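Local coordinates for CurM Sulfotransferase (Moorea producta, PDB 4GBM), which probably transfers a sulfonate group from the donor PAPS to a chain intermediate, acting as the sulfotransferase domain of the curacin polyketide synthase pathway, at residues 66-70 with 146-150; 158-162 with 204-208; 51-57 with 241-247; 91-96 with 123-128. The protein carries 2 engineered substitutions. All blocks are in the same frame, centred on the assembly; numbering follows the deposited sequence. Where two conformers were deposited one is given.

Contact 1: residues 66-70 with 146-150; sequences LLPFN and ILERG
Leu67 and Pro68 press against Ile146, Arg149 and Gly150 where a type I beta turn, running from Leu66 to Phe69, lies on helix 144-153 of the alpha/beta sulfotransferase fold. Leu67 holds CG anti to its backbone N (chi1 -163°), and the end of the side chain comes in to the helix. Its CD2 methyl meets Ile146 CG2 at 3.8 Å, and Leu67 CD1 settles over the backbone of the next helical turn, 3.8 Å from Gly150 N. The bond from CA to CB of Pro68 points away overall, yet Pro68 CB touches Ile146 CD1 at 4.0 Å, so the isoleucine offers one branch to each of the two turn residues. Tyr140 adds to this apolar patch, packing on both Leu67 and Ile146, while Phe36 of strand 35-39 backs Leu67.

The polar part belongs to Arg149, which was modelled in two conformers; what follows holds for one of them. Its chain bends at chi3, and Arg149 NH1 donates to Leu67 O over 3.1 Å. The bond is clearly bent, 137° at the hydrogen, and the carbonyl oxygen lies out of the guanidinium plane. Pro68 O sits over one face of that plane, 3.6 Å from Arg149 NH1, and Asn70 OD1 approaches Arg149 NE to 3.6 Å.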
loop_
_atom_site.group_PDB
_atom_site.type_symbol
_atom_site.label_atom_id
_atom_site.label_comp_id
_atom_site.label_asym_id
_atom_site.label_seq_id
_atom_site.Cartn_x
_atom_site.Cartn_y
_atom_site.Cartn_z
ATOM N N LEU A 66 -8.113 -3.383 7.682
ATOM C CA LEU A 66 -8.561 -4.590 8.378
ATOM C C LEU A 66 -7.413 -5.264 9.132
ATOM O O LEU A 66 -7.539 -5.564 10.323
ATOM C CB LEU A 66 -9.183 -5.575 7.386
ATOM C CG LEU A 66 -10.507 -5.181 6.717
ATOM C CD1 LEU A 66 -10.840 -6.175 5.624
ATOM C CD2 LEU A 66 -11.642 -5.101 7.732
ATOM N N LEU A 67 -6.293 -5.463 8.434
ATOM C CA LEU A 67 -5.166 -6.246 8.957
ATOM C C LEU A 67 -4.678 -5.883 10.375
ATOM O O LEU A 67 -4.303 -6.783 11.127
ATOM C CB LEU A 67 -3.993 -6.254 7.964
ATOM C CG LEU A 67 -2.916 -7.324 8.171
ATOM C CD1 LEU A 67 -3.489 -8.742 8.028
ATOM C CD2 LEU A 67 -1.781 -7.093 7.190
ATOM N N PRO A 68 -4.684 -4.583 10.755
ATOM C CA PRO A 68 -4.207 -4.258 12.107
ATOM C C PRO A 68 -5.123 -4.687 13.269
ATOM O O PRO A 68 -4.703 -4.608 14.427
ATOM C CB PRO A 68 -4.098 -2.725 12.082
ATOM C CG PRO A 68 -4.032 -2.362 10.637
ATOM C CD PRO A 68 -4.921 -3.361 9.966
ATOM N N PHE A 69 -6.343 -5.140 12.975
ATOM C CA PHE A 69 -7.353 -5.385 14.018
ATOM C C PHE A 69 -7.799 -6.841 14.107
ATOM O O PHE A 69 -7.741 -7.574 13.118
ATOM C CB PHE A 69 -8.570 -4.489 13.789
ATOM C CG PHE A 69 -8.224 -3.037 13.647
ATOM C CD1 PHE A 69 -7.876 -2.282 14.767
ATOM C CD2 PHE A 69 -8.221 -2.428 12.400
ATOM C CE1 PHE A 69 -7.542 -0.942 14.640
ATOM C CE2 PHE A 69 -7.892 -1.083 12.266
ATOM C CZ PHE A 69 -7.550 -0.342 13.390
ATOM N N ASN A 70 -8.245 -7.256 15.291
ATOM C CA ASN A 70 -8.752 -8.616 15.463
ATOM C C ASN A 70 -10.242 -8.751 15.167
ATOM O O ASN A 70 -10.679 -9.770 14.633
ATOM C CB ASN A 70 -8.444 -9.145 16.868
ATOM C CG ASN A 70 -6.959 -9.381 17.091
ATOM O OD1 ASN A 70 -6.255 -9.878 16.209
ATOM N ND2 ASN A 70 -6.477 -9.027 18.275
ATOM N N ILE A 146 1.981 -6.485 12.650
ATOM C CA ILE A 146 0.967 -6.420 11.592
ATOM C C ILE A 146 1.384 -7.288 10.400
ATOM O O ILE A 146 0.569 -8.038 9.864
ATOM C CB ILE A 146 0.656 -4.972 11.137
ATOM C CG1 ILE A 146 0.026 -4.172 12.284
ATOM C CG2 ILE A 146 -0.276 -4.984 9.914
ATOM C CD1 ILE A 146 -0.105 -2.659 12.002
ATOM N N LEU A 147 2.654 -7.194 10.003
ATOM C CA LEU A 147 3.190 -8.065 8.948
ATOM C C LEU A 147 2.986 -9.539 9.291
ATOM O O LEU A 147 2.565 -10.338 8.443
ATOM C CB LEU A 147 4.675 -7.760 8.696
ATOM C CG LEU A 147 5.012 -6.340 8.221
ATOM C CD1 LEU A 147 6.514 -6.166 8.103
ATOM C CD2 LEU A 147 4.333 -6.019 6.875
ATOM N N GLU A 148 3.250 -9.890 10.548
ATOM C CA GLU A 148 3.076 -11.259 11.024
ATOM C C GLU A 148 1.619 -11.711 10.981
ATOM O O GLU A 148 1.353 -12.889 10.730
ATOM C CB GLU A 148 3.658 -11.425 12.428
ATOM C CG GLU A 148 5.181 -11.423 12.450
ATOM C CD GLU A 148 5.749 -11.660 13.831
ATOM O OE1 GLU A 148 5.497 -10.830 14.735
ATOM O OE2 GLU A 148 6.459 -12.674 14.010
ATOM N N ARG A 149 0.680 -10.783 11.200
ATOM C CA ARG A 149 -0.741 -11.135 11.161
ATOM C C ARG A 149 -1.179 -11.621 9.771
ATOM O O ARG A 149 -2.049 -12.490 9.667
ATOM C CB ARG A 149 -1.633 -9.990 11.668
ATOM C CG ARG A 149 -3.041 -10.452 12.054
ATOM C CD ARG A 149 -3.886 -9.356 12.689
ATOM N NE ARG A 149 -3.505 -9.077 14.073
ATOM C CZ ARG A 149 -2.764 -8.040 14.445
ATOM N NH1 ARG A 149 -2.324 -7.182 13.535
ATOM N NH2 ARG A 149 -2.465 -7.859 15.724
ATOM N N GLY A 150 -0.569 -11.083 8.715
ATOM C CA GLY A 150 -0.848 -11.536 7.351
ATOM C C GLY A 150 -0.566 -13.025 7.179
ATOM O O GLY A 150 -1.351 -13.760 6.576
#

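Contact 2: residues 158-162 with 204-208; sequences KYIYL and ILNFL
Tyr159 and Tyr161 point from strand 158-163 onto the last turn of helix 189-208, a helix running roughly antiparallel to the strand across one face of the central parallel sheet of this P-loop-like alpha/beta fold. The short axes pass 10.8 Å apart. Although the two tyrosines leave the same face, their first torsions send them different ways. Tyr159 holds CG beside the backbone N (chi1 -66°), and its ring receives the edge of Phe207 in a T-shaped pair, with centroids 5.2 Å apart and planes at 79°. Phe207 CE2 comes closest, 3.6 Å from Tyr159 CE1. Tyr161 instead has CG anti to the backbone N (chi1 177°), turning one face of its ring to the helix so that Ile204 CG2 stands over that face in a CH-pi contact, 3.5 Å from the centroid. Leu208 bridges the pair with its forked end: CD2 reaches Tyr159 CB at 3.9 Å, and CD1 reaches Tyr161 CB at 3.8 Å.

Both phenol ends are buried but satisfied, Tyr159 OH by Glu151 and Tyr161 OH by Asn201, one helical turn before Leu205. Leu205 flanks the same hydroxyl, its CG 3.8 Å from Tyr161 OH.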
loop_
_atom_site.group_PDB
_atom_site.type_symbol
_atom_site.label_atom_id
_atom_site.label_comp_id
_atom_site.label_asym_id
_atom_site.label_seq_id
_atom_site.Cartn_x
_atom_site.Cartn_y
_atom_site.Cartn_z
ATOM N N LYS A 158 1.377 -13.795 -1.528
ATOM C CA LYS A 158 2.523 -13.227 -2.220
ATOM C C LYS A 158 2.717 -11.779 -1.796
ATOM O O LYS A 158 1.749 -11.058 -1.536
ATOM C CB LYS A 158 2.342 -13.322 -3.733
ATOM C CG LYS A 158 2.581 -14.721 -4.279
ATOM C CD LYS A 158 2.488 -14.734 -5.797
ATOM C CE LYS A 158 2.787 -16.115 -6.358
ATOM N NZ LYS A 158 1.774 -17.129 -5.950
ATOM N N TYR A 159 3.978 -11.376 -1.719
ATOM C CA TYR A 159 4.352 -10.046 -1.258
ATOM C C TYR A 159 5.110 -9.283 -2.314
ATOM O O TYR A 159 6.144 -9.741 -2.807
ATOM C CB TYR A 159 5.204 -10.168 0.003
ATOM C CG TYR A 159 4.415 -10.724 1.144
ATOM C CD1 TYR A 159 3.719 -9.878 2.001
ATOM C CD2 TYR A 159 4.344 -12.099 1.367
ATOM C CE1 TYR A 159 2.974 -10.382 3.053
ATOM C CE2 TYR A 159 3.598 -12.616 2.417
ATOM C CZ TYR A 159 2.924 -11.750 3.260
ATOM O OH TYR A 159 2.191 -12.248 4.299
ATOM N N ILE A 160 4.571 -8.120 -2.670
ATOM C CA ILE A 160 5.266 -7.181 -3.538
ATOM C C ILE A 160 5.931 -6.144 -2.645
ATOM O O ILE A 160 5.243 -5.405 -1.935
ATOM C CB ILE A 160 4.286 -6.478 -4.494
ATOM C CG1 ILE A 160 3.525 -7.495 -5.347
ATOM C CG2 ILE A 160 5.028 -5.463 -5.379
ATOM C CD1 ILE A 160 2.309 -6.879 -6.058
ATOM N N TYR A 161 7.264 -6.086 -2.689
ATOM C CA TYR A 161 8.030 -5.145 -1.883
ATOM C C TYR A 161 8.410 -3.976 -2.768
ATOM O O TYR A 161 9.275 -4.101 -3.641
ATOM C CB TYR A 161 9.265 -5.848 -1.298
ATOM C CG TYR A 161 10.219 -4.985 -0.487
ATOM C CD1 TYR A 161 9.800 -3.802 0.141
ATOM C CD2 TYR A 161 11.543 -5.382 -0.322
ATOM C CE1 TYR A 161 10.697 -3.034 0.888
ATOM C CE2 TYR A 161 12.445 -4.628 0.422
ATOM C CZ TYR A 161 12.014 -3.461 1.029
ATOM O OH TYR A 161 12.916 -2.723 1.741
ATOM N N LEU A 162 7.718 -2.858 -2.560
ATOM C CA LEU A 162 7.928 -1.637 -3.335
ATOM C C LEU A 162 8.867 -0.709 -2.571
ATOM O O LEU A 162 8.607 -0.374 -1.415
ATOM C CB LEU A 162 6.580 -0.957 -3.602
ATOM C CG LEU A 162 6.591 0.396 -4.315
ATOM C CD1 LEU A 162 7.165 0.308 -5.735
ATOM C CD2 LEU A 162 5.180 0.960 -4.335
ATOM N N ILE A 204 10.321 -4.608 6.727
ATOM C CA ILE A 204 9.999 -5.439 5.561
ATOM C C ILE A 204 11.127 -6.424 5.257
ATOM O O ILE A 204 10.882 -7.615 5.045
ATOM C CB ILE A 204 9.686 -4.604 4.313
ATOM C CG1 ILE A 204 8.432 -3.759 4.541
ATOM C CG2 ILE A 204 9.440 -5.535 3.118
ATOM C CD1 ILE A 204 8.276 -2.607 3.559
ATOM N N LEU A 205 12.362 -5.928 5.245
ATOM C CA LEU A 205 13.521 -6.788 5.018
ATOM C C LEU A 205 13.573 -7.938 6.016
ATOM O O LEU A 205 13.781 -9.101 5.625
ATOM C CB LEU A 205 14.815 -5.970 5.065
ATOM C CG LEU A 205 15.004 -5.026 3.872
ATOM C CD1 LEU A 205 16.051 -3.958 4.179
ATOM C CD2 LEU A 205 15.389 -5.829 2.640
ATOM N N ASN A 206 13.382 -7.621 7.296
ATOM C CA ASN A 206 13.374 -8.641 8.349
ATOM C C ASN A 206 12.269 -9.675 8.150
ATOM O O ASN A 206 12.502 -10.875 8.282
ATOM C CB ASN A 206 13.244 -7.995 9.733
ATOM C CG ASN A 206 14.491 -7.227 10.151
ATOM O OD1 ASN A 206 15.544 -7.332 9.525
ATOM N ND2 ASN A 206 14.368 -6.440 11.214
ATOM N N PHE A 207 11.068 -9.195 7.842
ATOM C CA PHE A 207 9.911 -10.056 7.635
ATOM C C PHE A 207 10.106 -10.985 6.430
ATOM O O PHE A 207 9.923 -12.205 6.526
ATOM C CB PHE A 207 8.672 -9.170 7.471
ATOM C CG PHE A 207 7.444 -9.889 7.012
ATOM C CD1 PHE A 207 6.762 -10.760 7.864
ATOM C CD2 PHE A 207 6.938 -9.654 5.740
ATOM C CE1 PHE A 207 5.608 -11.415 7.446
ATOM C CE2 PHE A 207 5.780 -10.306 5.305
ATOM C CZ PHE A 207 5.114 -11.187 6.164
ATOM N N LEU A 208 10.516 -10.402 5.311
ATOM C CA LEU A 208 10.663 -11.171 4.081
ATOM C C LEU A 208 11.830 -12.147 4.119
ATOM O O LEU A 208 11.817 -13.157 3.403
ATOM C CB LEU A 208 10.764 -10.242 2.869
ATOM C CG LEU A 208 9.505 -9.433 2.538
ATOM C CD1 LEU A 208 9.768 -8.586 1.315
ATOM C CD2 LEU A 208 8.287 -10.327 2.309
#

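Contact 3: residues 51-57 with 241-247; sequences MLAGHSS and VPFEPEL
Ser56 and Glu244 make a two-pronged bond: the backbone N of Ser56 donates to Glu244 OE2 at 2.8 Å, and its OG donates to Glu244 OE1 at 2.6 Å. The hydroxyl uses the syn lone pair of OE1, while the N-H meets OE2 on the syn side but well out of the carboxylate plane. Glu244, with CG beside its backbone N, runs extended (chi2 -175°) and carries the carboxylate across His55 to Ser56. Held at both oxygens, the carboxylate is fixed in rotation and lies flat over one face of the His55 imidazole, the two planes only 6° apart.

That ring is pinned at both nitrogens. His55 NE2 donates to Pro242 O over 2.7 Å, nearly straight at 169° and in the ring plane, and His55 ND1 accepts the N-H of Ser57 N at 3.0 Å, consistent with a proton on NE2. Water 1 adds a further link, donating to Gly54 O and to Glu244 OE2.

Further out, Val241 CG2 approaches His55 NE2 to 3.6 Å, and Leu247 CD2 comes to the edge of the same ring. Leu247 CD2 also lies 4.0 Å from Leu52 CD2, and Met51 CB rests 3.4 Å from Leu247 O. The contact thus fastens the loop after helix 228-239 to the end of helix 45-53, which follows the phosphosulfate-binding loop, the sulfotransferase counterpart of the nucleotide-kinase P-loop.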
loop_
_atom_site.group_PDB
_atom_site.type_symbol
_atom_site.label_atom_id
_atom_site.label_comp_id
_atom_site.label_asym_id
_atom_site.label_seq_id
_atom_site.Cartn_x
_atom_site.Cartn_y
_atom_site.Cartn_z
ATOM N N MET A 51 -2.742 0.812 -10.869
ATOM C CA MET A 51 -2.369 0.035 -12.057
ATOM C C MET A 51 -2.964 -1.365 -11.987
ATOM O O MET A 51 -3.601 -1.825 -12.937
ATOM C CB MET A 51 -0.858 -0.056 -12.205
ATOM C CG MET A 51 -0.214 1.256 -12.590
ATOM S SD MET A 51 1.559 1.166 -12.273
ATOM C CE MET A 51 2.179 2.501 -13.241
ATOM N N LEU A 52 -2.754 -2.036 -10.857
ATOM C CA LEU A 52 -3.254 -3.404 -10.687
ATOM C C LEU A 52 -4.783 -3.491 -10.668
ATOM O O LEU A 52 -5.341 -4.524 -11.030
ATOM C CB LEU A 52 -2.672 -4.052 -9.426
ATOM C CG LEU A 52 -1.147 -4.227 -9.420
ATOM C CD1 LEU A 52 -0.659 -4.789 -8.084
ATOM C CD2 LEU A 52 -0.689 -5.120 -10.572
ATOM N N ALA A 53 -5.448 -2.409 -10.252
ATOM C CA ALA A 53 -6.919 -2.361 -10.208
ATOM C C ALA A 53 -7.557 -2.578 -11.581
ATOM O O ALA A 53 -8.719 -2.986 -11.671
ATOM C CB ALA A 53 -7.402 -1.039 -9.598
ATOM N N GLY A 54 -6.790 -2.312 -12.635
ATOM C CA GLY A 54 -7.257 -2.499 -14.002
ATOM C C GLY A 54 -7.279 -3.935 -14.492
ATOM O O GLY A 54 -7.942 -4.235 -15.481
ATOM N N HIS A 55 -6.574 -4.825 -13.797
ATOM C CA HIS A 55 -6.467 -6.213 -14.236
ATOM C C HIS A 55 -7.719 -7.023 -13.887
ATOM O O HIS A 55 -8.178 -6.993 -12.750
ATOM C CB HIS A 55 -5.239 -6.862 -13.606
ATOM C CG HIS A 55 -4.781 -8.090 -14.323
ATOM N ND1 HIS A 55 -5.485 -9.273 -14.297
ATOM C CD2 HIS A 55 -3.689 -8.317 -15.090
ATOM C CE1 HIS A 55 -4.851 -10.177 -15.024
ATOM N NE2 HIS A 55 -3.757 -9.622 -15.517
ATOM N N SER A 56 -8.243 -7.772 -14.854
ATOM C CA SER A 56 -9.475 -8.538 -14.646
ATOM C C SER A 56 -9.368 -9.662 -13.613
ATOM O O SER A 56 -10.395 -10.134 -13.110
ATOM C CB SER A 56 -10.004 -9.089 -15.976
ATOM O OG SER A 56 -9.170 -10.111 -16.488
ATOM N N SER A 57 -8.146 -10.095 -13.306
ATOM C CA SER A 57 -7.918 -11.186 -12.347
ATOM C C SER A 57 -7.720 -10.691 -10.921
ATOM O O SER A 57 -7.614 -11.495 -9.991
ATOM C CB SER A 57 -6.690 -12.013 -12.745
ATOM O OG SER A 57 -6.868 -12.645 -14.003
ATOM N N VAL A 241 -0.429 -14.273 -13.651
ATOM C CA VAL A 241 -1.532 -13.741 -14.443
ATOM C C VAL A 241 -0.978 -13.263 -15.785
ATOM O O VAL A 241 0.202 -12.907 -15.885
ATOM C CB VAL A 241 -2.298 -12.595 -13.711
ATOM C CG1 VAL A 241 -2.897 -13.093 -12.400
ATOM C CG2 VAL A 241 -1.404 -11.381 -13.472
ATOM N N PRO A 242 -1.819 -13.261 -16.831
ATOM C CA PRO A 242 -1.339 -12.715 -18.097
ATOM C C PRO A 242 -1.270 -11.192 -18.053
ATOM O O PRO A 242 -1.991 -10.562 -17.274
ATOM C CB PRO A 242 -2.400 -13.171 -19.101
ATOM C CG PRO A 242 -3.631 -13.389 -18.290
ATOM C CD PRO A 242 -3.169 -13.845 -16.940
ATOM N N PHE A 243 -0.418 -10.607 -18.888
ATOM C CA PHE A 243 -0.392 -9.155 -19.036
ATOM C C PHE A 243 -1.718 -8.686 -19.640
ATOM O O PHE A 243 -2.281 -9.343 -20.521
ATOM C CB PHE A 243 0.775 -8.721 -19.932
ATOM C CG PHE A 243 1.137 -7.273 -19.793
ATOM C CD1 PHE A 243 2.174 -6.891 -18.951
ATOM C CD2 PHE A 243 0.441 -6.283 -20.494
ATOM C CE1 PHE A 243 2.524 -5.549 -18.803
ATOM C CE2 PHE A 243 0.778 -4.935 -20.342
ATOM C CZ PHE A 243 1.824 -4.570 -19.497
ATOM N N GLU A 244 -2.235 -7.568 -19.136
ATOM C CA GLU A 244 -3.403 -6.922 -19.737
ATOM C C GLU A 244 -3.072 -5.458 -19.981
ATOM O O GLU A 244 -2.413 -4.839 -19.144
ATOM C CB GLU A 244 -4.627 -7.040 -18.821
ATOM C CG GLU A 244 -5.163 -8.465 -18.689
ATOM C CD GLU A 244 -6.441 -8.570 -17.872
ATOM O OE1 GLU A 244 -6.974 -9.697 -17.777
ATOM O OE2 GLU A 244 -6.921 -7.547 -17.337
ATOM N N PRO A 245 -3.540 -4.894 -21.111
ATOM C CA PRO A 245 -3.216 -3.506 -21.460
ATOM C C PRO A 245 -3.634 -2.500 -20.385
ATOM O O PRO A 245 -3.002 -1.456 -20.239
ATOM C CB PRO A 245 -4.020 -3.266 -22.740
ATOM C CG PRO A 245 -4.259 -4.603 -23.302
ATOM C CD PRO A 245 -4.331 -5.558 -22.164
ATOM N N GLU A 246 -4.681 -2.836 -19.633
ATOM C CA GLU A 246 -5.212 -1.963 -18.589
ATOM C C GLU A 246 -4.193 -1.653 -17.482
ATOM O O GLU A 246 -4.314 -0.644 -16.774
ATOM C CB GLU A 246 -6.479 -2.594 -17.991
ATOM C CG GLU A 246 -7.705 -2.559 -18.914
ATOM C CD GLU A 246 -7.783 -3.706 -19.930
ATOM O OE1 GLU A 246 -6.872 -4.563 -20.002
ATOM O OE2 GLU A 246 -8.789 -3.744 -20.671
ATOM N N LEU A 247 -3.184 -2.509 -17.332
ATOM C CA LEU A 247 -2.134 -2.259 -16.340
ATOM C C LEU A 247 -1.400 -0.948 -16.584
ATOM O O LEU A 247 -0.937 -0.298 -15.638
ATOM C CB LEU A 247 -1.115 -3.404 -16.321
ATOM C CG LEU A 247 -1.637 -4.754 -15.848
ATOM C CD1 LEU A 247 -0.624 -5.820 -16.196
ATOM C CD2 LEU A 247 -1.955 -4.757 -14.341
HETATM O O HOH W 1 -8.856 -5.725 -17.717
#

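Contact 4: residues 91-96 with 123-128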
loop_
_atom_site.group_PDB
_atom_site.type_symbol
_atom_site.label_atom_id
_atom_site.label_comp_id
_atom_site.label_asym_id
_atom_site.label_seq_id
_atom_site.Cartn_x
_atom_site.Cartn_y
_atom_site.Cartn_z
ATOM N N THR A 91 -15.380 -0.875 -1.529
ATOM C CA THR A 91 -15.263 -2.274 -1.921
ATOM C C THR A 91 -16.636 -2.937 -2.003
ATOM O O THR A 91 -16.979 -3.520 -3.032
ATOM C CB THR A 91 -14.306 -3.054 -0.990
ATOM O OG1 THR A 91 -12.968 -2.597 -1.221
ATOM C CG2 THR A 91 -14.368 -4.547 -1.265
ATOM N N PHE A 92 -17.429 -2.830 -0.935
ATOM C CA PHE A 92 -18.769 -3.412 -0.946
ATOM C C PHE A 92 -19.686 -2.764 -1.989
ATOM O O PHE A 92 -20.531 -3.441 -2.577
ATOM C CB PHE A 92 -19.403 -3.387 0.454
ATOM C CG PHE A 92 -18.855 -4.435 1.391
ATOM C CD1 PHE A 92 -18.970 -5.792 1.090
ATOM C CD2 PHE A 92 -18.238 -4.065 2.580
ATOM C CE1 PHE A 92 -18.465 -6.759 1.957
ATOM C CE2 PHE A 92 -17.729 -5.027 3.455
ATOM C CZ PHE A 92 -17.844 -6.371 3.144
ATOM N N MET A 93 -19.499 -1.468 -2.237
ATOM C CA MET A 93 -20.233 -0.770 -3.303
ATOM C C MET A 93 -19.968 -1.379 -4.676
ATOM O O MET A 93 -20.901 -1.603 -5.441
ATOM C CB MET A 93 -19.883 0.714 -3.343
ATOM C CG MET A 93 -20.287 1.500 -2.120
ATOM S SD MET A 93 -20.061 3.249 -2.431
ATOM C CE MET A 93 -19.245 3.813 -0.949
ATOM N N GLU A 94 -18.692 -1.640 -4.975
ATOM C CA GLU A 94 -18.289 -2.216 -6.262
ATOM C C GLU A 94 -18.786 -3.648 -6.429
ATOM O O GLU A 94 -19.466 -3.971 -7.410
ATOM C CB GLU A 94 -16.759 -2.202 -6.412
ATOM C CG GLU A 94 -16.122 -0.830 -6.584
ATOM C CD GLU A 94 -16.316 -0.226 -7.973
ATOM O OE1 GLU A 94 -16.161 1.007 -8.095
ATOM O OE2 GLU A 94 -16.617 -0.970 -8.937
ATOM N N VAL A 95 -18.439 -4.501 -5.465
ATOM C CA VAL A 95 -18.663 -5.943 -5.580
ATOM C C VAL A 95 -20.129 -6.351 -5.416
ATOM O O VAL A 95 -20.538 -7.413 -5.895
ATOM C CB VAL A 95 -17.738 -6.767 -4.630
ATOM C CG1 VAL A 95 -16.277 -6.429 -4.890
ATOM C CG2 VAL A 95 -18.088 -6.537 -3.165
ATOM N N LYS A 96 -20.915 -5.502 -4.753
ATOM C CA LYS A 96 -22.338 -5.782 -4.528
ATOM C C LYS A 96 -23.278 -4.799 -5.235
ATOM O O LYS A 96 -24.498 -4.864 -5.057
ATOM C CB LYS A 96 -22.643 -5.812 -3.025
ATOM C CG LYS A 96 -22.092 -7.029 -2.291
ATOM C CD LYS A 96 -22.428 -6.990 -0.802
ATOM C CE LYS A 96 -23.934 -6.995 -0.543
ATOM N NZ LYS A 96 -24.670 -8.092 -1.244
ATOM N N MET A 123 -15.320 -13.041 3.616
ATOM C CA MET A 123 -16.473 -12.448 2.932
ATOM C C MET A 123 -16.058 -11.650 1.695
ATOM O O MET A 123 -16.696 -11.739 0.648
ATOM C CB MET A 123 -17.234 -11.549 3.908
ATOM C CG MET A 123 -18.485 -10.881 3.362
ATOM S SD MET A 123 -19.220 -9.801 4.605
ATOM C CE MET A 123 -19.268 -10.902 6.014
ATOM N N LEU A 124 -14.991 -10.867 1.814
ATOM C CA LEU A 124 -14.479 -10.136 0.656
ATOM C C LEU A 124 -14.014 -11.099 -0.428
ATOM O O LEU A 124 -14.349 -10.919 -1.603
ATOM C CB LEU A 124 -13.341 -9.190 1.042
ATOM C CG LEU A 124 -13.691 -7.984 1.918
ATOM C CD1 LEU A 124 -12.445 -7.161 2.216
ATOM C CD2 LEU A 124 -14.753 -7.117 1.250
ATOM N N GLN A 125 -13.269 -12.131 -0.032
ATOM C CA GLN A 125 -12.770 -13.125 -0.985
ATOM C C GLN A 125 -13.908 -13.746 -1.795
ATOM O O GLN A 125 -13.815 -13.853 -3.019
ATOM C CB GLN A 125 -11.944 -14.208 -0.286
ATOM C CG GLN A 125 -10.549 -13.730 0.126
ATOM C CD GLN A 125 -9.754 -14.800 0.857
ATOM O OE1 GLN A 125 -10.297 -15.563 1.661
ATOM N NE2 GLN A 125 -8.455 -14.856 0.584
ATOM N N GLU A 126 -14.994 -14.127 -1.123
ATOM C CA GLU A 126 -16.121 -14.731 -1.839
ATOM C C GLU A 126 -16.835 -13.728 -2.751
ATOM O O GLU A 126 -17.296 -14.086 -3.837
ATOM C CB GLU A 126 -17.097 -15.424 -0.875
ATOM C CG GLU A 126 -17.953 -14.483 -0.050
ATOM C CD GLU A 126 -19.028 -15.192 0.743
ATOM O OE1 GLU A 126 -19.288 -14.744 1.876
ATOM O OE2 GLU A 126 -19.618 -16.182 0.247
ATOM N N ASN A 127 -16.912 -12.471 -2.331
ATOM C CA ASN A 127 -17.612 -11.474 -3.134
ATOM C C ASN A 127 -16.819 -10.992 -4.354
ATOM O O ASN A 127 -17.401 -10.460 -5.303
ATOM C CB ASN A 127 -18.084 -10.304 -2.272
ATOM C CG ASN A 127 -19.406 -10.592 -1.597
ATOM O OD1 ASN A 127 -20.469 -10.280 -2.135
ATOM N ND2 ASN A 127 -19.351 -11.226 -0.429
ATOM N N ILE A 128 -15.503 -11.191 -4.338
ATOM C CA ILE A 128 -14.669 -10.830 -5.498
ATOM C C ILE A 128 -14.262 -12.033 -6.362
ATOM O O ILE A 128 -13.799 -11.859 -7.492
ATOM C CB ILE A 128 -13.405 -10.032 -5.090
ATOM C CG1 ILE A 128 -12.402 -10.933 -4.356
ATOM C CG2 ILE A 128 -13.783 -8.801 -4.257
ATOM C CD1 ILE A 128 -11.034 -10.304 -4.137
HETATM O O HOH W 2 -21.252 -9.649 -4.708
HETATM O O HOH W 3 -22.935 -10.230 -1.311
#
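Phe92 and Met123 reach each other through contrasting torsions: Phe92 keeps CG beside its backbone N (chi1 -76°), its ring tip swung across to the neighbouring helix, whereas Met123 runs out with CG anti to its backbone N (chi1 -179°) and then bends at chi3. Met123 SD ends up 4.0 Å from Phe92 CZ, oblique to the ring, in a Met-aromatic contact. Over a face of that ring comes Leu124 CD2, 3.7 Å from Phe92 CZ, and the same methyl, Leu124 CD2, touches Thr91 CG2 at 3.6 Å, so one leucine branch fills the angle between two successive residues.

Helices 87-96 and 117-128 run side by side here in roughly the same direction, crossing at 34° with short axes 10.1 Å apart; Phe59 of strand 58-59, at the margin of the parallel sheet, packs against Thr91, Val95 and Ile128. Toward the C-terminal ends the spacing shrinks. Val95 CG1 meets Ile128 CG2 at 3.5 Å, tighter than usual for two methyls.

Asn127 supplies the polar side. Its amide folds back so that ND2 donates to Met123 O at 2.9 Å, the oxygen lying in the amide plane; Asn127 N reaches the same oxygen from the opposite face of its carbonyl. The other end, Asn127 OD1, accepts from two waters: water 2 also donates to Val95 O, and water 3 takes a hydrogen bond from Lys96 NZ at 2.8 Å.

How the contacts relate
Contact 3 opens first, at 51-57, and closes last, at 241-247, so the other three nest inside its loop. Contact 1 starts next at 66-70; within it, contact 4 joins 91-96 to 123-128 before 146-150 returns. Contact 2 follows in series, pairing 158-162 with 204-208, and no loops cross. Leu66 packs on Leu124 between contacts 1 and 4, and Leu147 O meets the Phe207 ring between contacts 1 and 2. Ile160, pointing away from helix 189-208, touches Leu52 of contact 3, linking the two faces of the sheet. Contact 4 ties together the helices beside edge strand 58-59.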